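Local coordinates for protein packaging enzyme P4 (Pseudomonas phage phi6, PDB 4BLO) that probably acts as the RecA-like packaging motor of the phage, a hexameric P-loop ATPase that hydrolyses nucleoside triphosphates to drive RNA into the capsid, at residues V144-G149 / V162-L167; K42-A47 / L171-G176. One frame throughout, in Å; residues are numbered along the deposited sequence.

Contact 1: residues V144-G149 / V162-L167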
loop_
_atom_site.group_PDB
_atom_site.type_symbol
_atom_site.label_atom_id
_atom_site.label_comp_id
_atom_site.label_asym_id
_atom_site.label_seq_id
_atom_site.Cartn_x
_atom_site.Cartn_y
_atom_site.Cartn_z
ATOM N N VAL L 144 18.723 29.497 22.062
ATOM C CA VAL L 144 19.256 28.907 20.833
ATOM C C VAL L 144 18.066 28.571 19.911
ATOM O O VAL L 144 17.146 27.872 20.329
ATOM C CB VAL L 144 20.151 27.666 21.151
ATOM C CG1 VAL L 144 20.641 26.992 19.874
ATOM C CG2 VAL L 144 21.342 28.050 22.036
ATOM N N LEU L 145 18.084 29.074 18.679
ATOM C CA LEU L 145 17.033 28.817 17.701
ATOM C C LEU L 145 17.561 27.931 16.572
ATOM O O LEU L 145 18.317 28.402 15.717
ATOM C CB LEU L 145 16.436 30.138 17.147
ATOM C CG LEU L 145 15.464 30.045 15.942
ATOM C CD1 LEU L 145 14.121 29.435 16.322
ATOM C CD2 LEU L 145 15.270 31.398 15.307
ATOM N N ILE L 146 17.168 26.636 16.589
ATOM C CA ILE L 146 17.539 25.672 15.559
ATOM C C ILE L 146 16.581 25.868 14.413
ATOM O O ILE L 146 15.360 25.821 14.607
ATOM C CB ILE L 146 17.557 24.204 16.063
ATOM C CG1 ILE L 146 18.577 23.999 17.212
ATOM C CG2 ILE L 146 17.780 23.204 14.891
ATOM C CD1 ILE L 146 18.398 22.705 17.927
ATOM N N ARG L 147 17.138 26.138 13.222
ATOM C CA ARG L 147 16.334 26.340 12.025
ATOM C C ARG L 147 16.535 25.154 11.086
ATOM O O ARG L 147 17.669 24.825 10.708
ATOM C CB ARG L 147 16.625 27.685 11.381
ATOM C CG ARG L 147 15.868 28.803 12.065
ATOM C CD ARG L 147 15.178 29.688 11.032
ATOM N NE ARG L 147 13.714 29.603 11.066
ATOM C CZ ARG L 147 12.907 29.963 10.065
ATOM N NH1 ARG L 147 13.409 30.387 8.913
ATOM N NH2 ARG L 147 11.592 29.861 10.196
ATOM N N TRP L 148 15.424 24.459 10.788
ATOM C CA TRP L 148 15.442 23.244 9.982
ATOM C C TRP L 148 14.209 23.198 9.061
ATOM O O TRP L 148 13.088 23.420 9.521
ATOM C CB TRP L 148 15.483 22.049 10.952
ATOM C CG TRP L 148 15.856 20.720 10.378
ATOM C CD1 TRP L 148 16.798 20.461 9.421
ATOM C CD2 TRP L 148 15.385 19.442 10.835
ATOM N NE1 TRP L 148 16.882 19.104 9.200
ATOM C CE2 TRP L 148 16.033 18.454 10.060
ATOM C CE3 TRP L 148 14.441 19.036 11.801
ATOM C CZ2 TRP L 148 15.784 17.089 10.229
ATOM C CZ3 TRP L 148 14.184 17.681 11.952
ATOM C CH2 TRP L 148 14.836 16.725 11.163
ATOM N N GLY L 149 14.445 22.954 7.768
ATOM C CA GLY L 149 13.415 22.811 6.740
ATOM C C GLY L 149 12.365 23.901 6.681
ATOM O O GLY L 149 11.177 23.623 6.482
ATOM N N VAL L 162 20.833 28.667 14.419
ATOM C CA VAL L 162 21.791 27.609 14.083
ATOM C C VAL L 162 21.113 26.722 13.018
ATOM O O VAL L 162 20.093 26.075 13.282
ATOM C CB VAL L 162 22.347 26.835 15.321
ATOM C CG1 VAL L 162 21.257 26.502 16.326
ATOM C CG2 VAL L 162 23.139 25.594 14.918
ATOM N N HIS L 163 21.650 26.779 11.787
ATOM C CA HIS L 163 21.096 26.077 10.638
ATOM C C HIS L 163 21.654 24.675 10.516
ATOM O O HIS L 163 22.854 24.485 10.287
ATOM C CB HIS L 163 21.313 26.872 9.349
ATOM C CG HIS L 163 20.632 28.208 9.374
ATOM N ND1 HIS L 163 21.317 29.369 9.729
ATOM C CD2 HIS L 163 19.330 28.519 9.151
ATOM C CE1 HIS L 163 20.419 30.341 9.682
ATOM N NE2 HIS L 163 19.211 29.882 9.333
ATOM N N ILE L 164 20.756 23.686 10.690
ATOM C CA ILE L 164 21.065 22.265 10.574
ATOM C C ILE L 164 20.433 21.697 9.273
ATOM O O ILE L 164 19.645 22.380 8.598
ATOM C CB ILE L 164 20.640 21.472 11.844
ATOM C CG1 ILE L 164 19.115 21.487 12.045
ATOM C CG2 ILE L 164 21.385 21.967 13.097
ATOM C CD1 ILE L 164 18.567 20.260 12.568
ATOM N N SER L 165 20.794 20.444 8.937
ATOM C CA SER L 165 20.334 19.716 7.761
ATOM C C SER L 165 19.796 18.326 8.110
ATOM O O SER L 165 18.888 17.873 7.420
ATOM C CB SER L 165 21.467 19.582 6.747
ATOM O OG SER L 165 22.508 18.720 7.180
ATOM N N THR L 166 20.353 17.641 9.151
ATOM C CA THR L 166 19.963 16.272 9.540
ATOM C C THR L 166 19.299 16.193 10.927
ATOM O O THR L 166 19.431 17.110 11.741
ATOM C CB THR L 166 21.172 15.287 9.480
ATOM O OG1 THR L 166 21.974 15.352 10.666
ATOM C CG2 THR L 166 22.032 15.458 8.235
ATOM N N LEU L 167 18.619 15.050 11.200
ATOM C CA LEU L 167 17.974 14.744 12.486
ATOM C C LEU L 167 19.049 14.554 13.569
ATOM O O LEU L 167 18.847 14.965 14.713
ATOM C CB LEU L 167 17.073 13.493 12.376
ATOM C CG LEU L 167 16.439 12.969 13.690
ATOM C CD1 LEU L 167 15.465 13.970 14.296
ATOM C CD2 LEU L 167 15.776 11.629 13.484
#
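Ile146, Val162, Ile164 and Trp148 form the apolar centre where strand 144-147 pairs in parallel with strand 161-163. It lies at one edge of the main sheet of a RecA-like P-loop ATPase, where strand 161-163 is the outermost strand within the chain. Ile146 and Val162 sit side by side on one face of the sheet, with Ile146 CG1 3.8 Å from Val162 CG1. The CG2 branch of Ile146 meets Ile164 CG1 at 3.6 Å. With chi1 at -165° the indole of Trp148 points away from its own N and reaches the other segment. Ile164 CD1 lies over one indole face, 3.6 Å from the centroid of the five-membered ring of Trp148, in a CH-pi contact. The backbones are zipped by three bonds. Val162 N donates to Leu145 O (2.8 Å), Arg147 N to Val162 O (3.0 Å), and Ile164 N to Arg147 O (3.3 Å). Farther along, Trp148 NE1 donates to Ser165 O at 3.0 Å. The acceptor lies in the indole plane, but the N-H comes from above the plane of the Ser165 carbonyl, not along a lone pair. Ile97 of a second subunit also packs on Trp148. On the other sheet face, Arg147 CB is 3.6 Å from His163 CD2. The two polar ends share one carboxylate: Asp156 OD1 bonds His163 NE2, while Asp156 OD2 forms a salt bridge with Arg147 NH1.

Contact 2: residues K42-A47 / L171-G176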
loop_
_atom_site.group_PDB
_atom_site.type_symbol
_atom_site.label_atom_id
_atom_site.label_comp_id
_atom_site.label_asym_id
_atom_site.label_seq_id
_atom_site.Cartn_x
_atom_site.Cartn_y
_atom_site.Cartn_z
ATOM N N LYS L 42 28.982 14.680 23.694
ATOM C CA LYS L 42 30.046 15.114 24.613
ATOM C C LYS L 42 31.110 15.930 23.859
ATOM O O LYS L 42 31.497 17.006 24.316
ATOM C CB LYS L 42 30.706 13.914 25.317
ATOM C CG LYS L 42 29.814 13.160 26.301
ATOM C CD LYS L 42 30.611 12.258 27.256
ATOM C CE LYS L 42 31.205 11.032 26.595
ATOM N NZ LYS L 42 31.957 10.200 27.567
ATOM N N THR L 43 31.532 15.423 22.683
ATOM C CA THR L 43 32.522 16.042 21.798
ATOM C C THR L 43 32.029 17.422 21.350
ATOM O O THR L 43 32.820 18.370 21.317
ATOM C CB THR L 43 32.823 15.115 20.604
ATOM O OG1 THR L 43 33.062 13.785 21.083
ATOM C CG2 THR L 43 34.023 15.585 19.793
ATOM N N TYR L 44 30.718 17.534 21.039
ATOM C CA TYR L 44 30.079 18.789 20.637
ATOM C C TYR L 44 30.140 19.800 21.785
ATOM O O TYR L 44 30.551 20.931 21.545
ATOM C CB TYR L 44 28.626 18.552 20.191
ATOM C CG TYR L 44 27.880 19.815 19.812
ATOM C CD1 TYR L 44 28.106 20.441 18.589
ATOM C CD2 TYR L 44 26.906 20.351 20.650
ATOM C CE1 TYR L 44 27.422 21.605 18.234
ATOM C CE2 TYR L 44 26.208 21.511 20.303
ATOM C CZ TYR L 44 26.472 22.137 19.094
ATOM O OH TYR L 44 25.783 23.276 18.738
ATOM N N ILE L 45 29.773 19.384 23.026
ATOM C CA ILE L 45 29.790 20.238 24.224
ATOM C C ILE L 45 31.207 20.821 24.420
ATOM O O ILE L 45 31.342 22.041 24.549
ATOM C CB ILE L 45 29.275 19.487 25.491
ATOM C CG1 ILE L 45 27.767 19.166 25.368
ATOM C CG2 ILE L 45 29.558 20.289 26.780
ATOM C CD1 ILE L 45 27.265 18.025 26.247
ATOM N N ALA L 46 32.248 19.955 24.369
ATOM C CA ALA L 46 33.663 20.330 24.498
ATOM C C ALA L 46 34.087 21.375 23.442
ATOM O O ALA L 46 34.779 22.335 23.776
ATOM C CB ALA L 46 34.535 19.092 24.386
ATOM N N ALA L 47 33.634 21.201 22.187
ATOM C CA ALA L 47 33.923 22.100 21.072
ATOM C C ALA L 47 33.265 23.476 21.270
ATOM O O ALA L 47 33.899 24.496 20.966
ATOM C CB ALA L 47 33.457 21.479 19.763
ATOM N N LEU L 171 19.313 16.614 17.323
ATOM C CA LEU L 171 19.472 15.972 18.624
ATOM C C LEU L 171 20.785 16.384 19.295
ATOM O O LEU L 171 20.776 16.613 20.501
ATOM C CB LEU L 171 19.374 14.446 18.496
ATOM C CG LEU L 171 18.007 13.898 18.039
ATOM C CD1 LEU L 171 18.123 12.465 17.609
ATOM C CD2 LEU L 171 16.957 14.036 19.129
ATOM N N ILE L 172 21.881 16.538 18.519
ATOM C CA ILE L 172 23.185 16.964 19.037
ATOM C C ILE L 172 23.050 18.334 19.723
ATOM O O ILE L 172 23.459 18.477 20.877
ATOM C CB ILE L 172 24.258 16.992 17.911
ATOM C CG1 ILE L 172 24.732 15.579 17.569
ATOM C CG2 ILE L 172 25.458 17.857 18.296
ATOM C CD1 ILE L 172 25.473 15.480 16.265
ATOM N N VAL L 173 22.465 19.319 19.019
ATOM C CA VAL L 173 22.303 20.677 19.524
ATOM C C VAL L 173 21.283 20.702 20.672
ATOM O O VAL L 173 21.548 21.351 21.688
ATOM C CB VAL L 173 21.937 21.686 18.404
ATOM C CG1 VAL L 173 21.995 23.124 18.921
ATOM C CG2 VAL L 173 22.856 21.534 17.200
ATOM N N CYS L 174 20.151 19.979 20.531
ATOM C CA CYS L 174 19.098 19.923 21.547
ATOM C C CYS L 174 19.608 19.305 22.862
ATOM O O CYS L 174 19.482 19.946 23.906
ATOM C CB CYS L 174 17.876 19.177 21.022
ATOM S SG CYS L 174 16.800 20.174 19.952
ATOM N N ILE L 175 20.198 18.085 22.814
ATOM C CA ILE L 175 20.724 17.395 23.999
ATOM C C ILE L 175 21.985 18.111 24.519
ATOM O O ILE L 175 22.064 18.399 25.711
ATOM C CB ILE L 175 20.979 15.878 23.740
ATOM C CG1 ILE L 175 19.666 15.152 23.377
ATOM C CG2 ILE L 175 21.661 15.199 24.948
ATOM C CD1 ILE L 175 19.844 13.886 22.530
ATOM N N GLY L 176 22.929 18.395 23.629
ATOM C CA GLY L 176 24.184 19.057 23.974
ATOM C C GLY L 176 24.036 20.367 24.708
ATOM O O GLY L 176 24.534 20.502 25.831
#
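Ile172 packs on Tyr44 where helix 167-179 crosses helix 38-54. The first is the helix of a beta-alpha-beta crossover in the RecA-like core, between strands 161-163 and 184-187. The second is an N-terminal helix laid against it. The short segment axes pass 9.5 Å apart at a crossing angle of -70°. Ile172 CG2 is the branch that touches. It sits over one face of the Tyr44 ring, 3.7 Å from the ring centroid and offset toward the Tyr44 CG side, a CH-pi contact. A chi1 of 178° extends the Tyr44 ring off helix 38-54 toward helix 167-179. One residue on, Val173 meets the far end of the same ring. Val173 CG2 is 3.7 Å from Tyr44 OH, and Val173 CG1 is almost as near. This is an apolar neighbour for the hydroxyl, whose polar partner is the backbone O of Ile64. A turn after Ile172 comes Gly176, on the same side of the helix. With no side chain here, the backbones come close, and the CA atoms of Ile45 and Gly176 are 5.7 Å apart. The ring of Tyr44 turns an edge toward Gly176 CA. Ile45 fills the adjoining place with its longer branch, and its CG1 rests 3.5 Å from Gly176 O.

Helix 167-179 joins the two contacts. It follows strand 161-163 in the chain, and both segments of contact 1 fall between the two segments of contact 2. The centres of the contacts are about 14 Å apart, yet they touch directly. Ile146 CD1 packs 3.6 Å from Cys174 SG and 3.7 Å from Val173 CB. Val173 therefore touches both the sheet and helix 38-54. Of the two, contact 1 is the one near the nucleotide: the Arg147 side chain is about 7 Å from a bound ADP and about 5 Å from a calcium ion, and its NH2 makes a salt bridge with Glu153 of the ADP pocket. Contact 2 is plain helix packing.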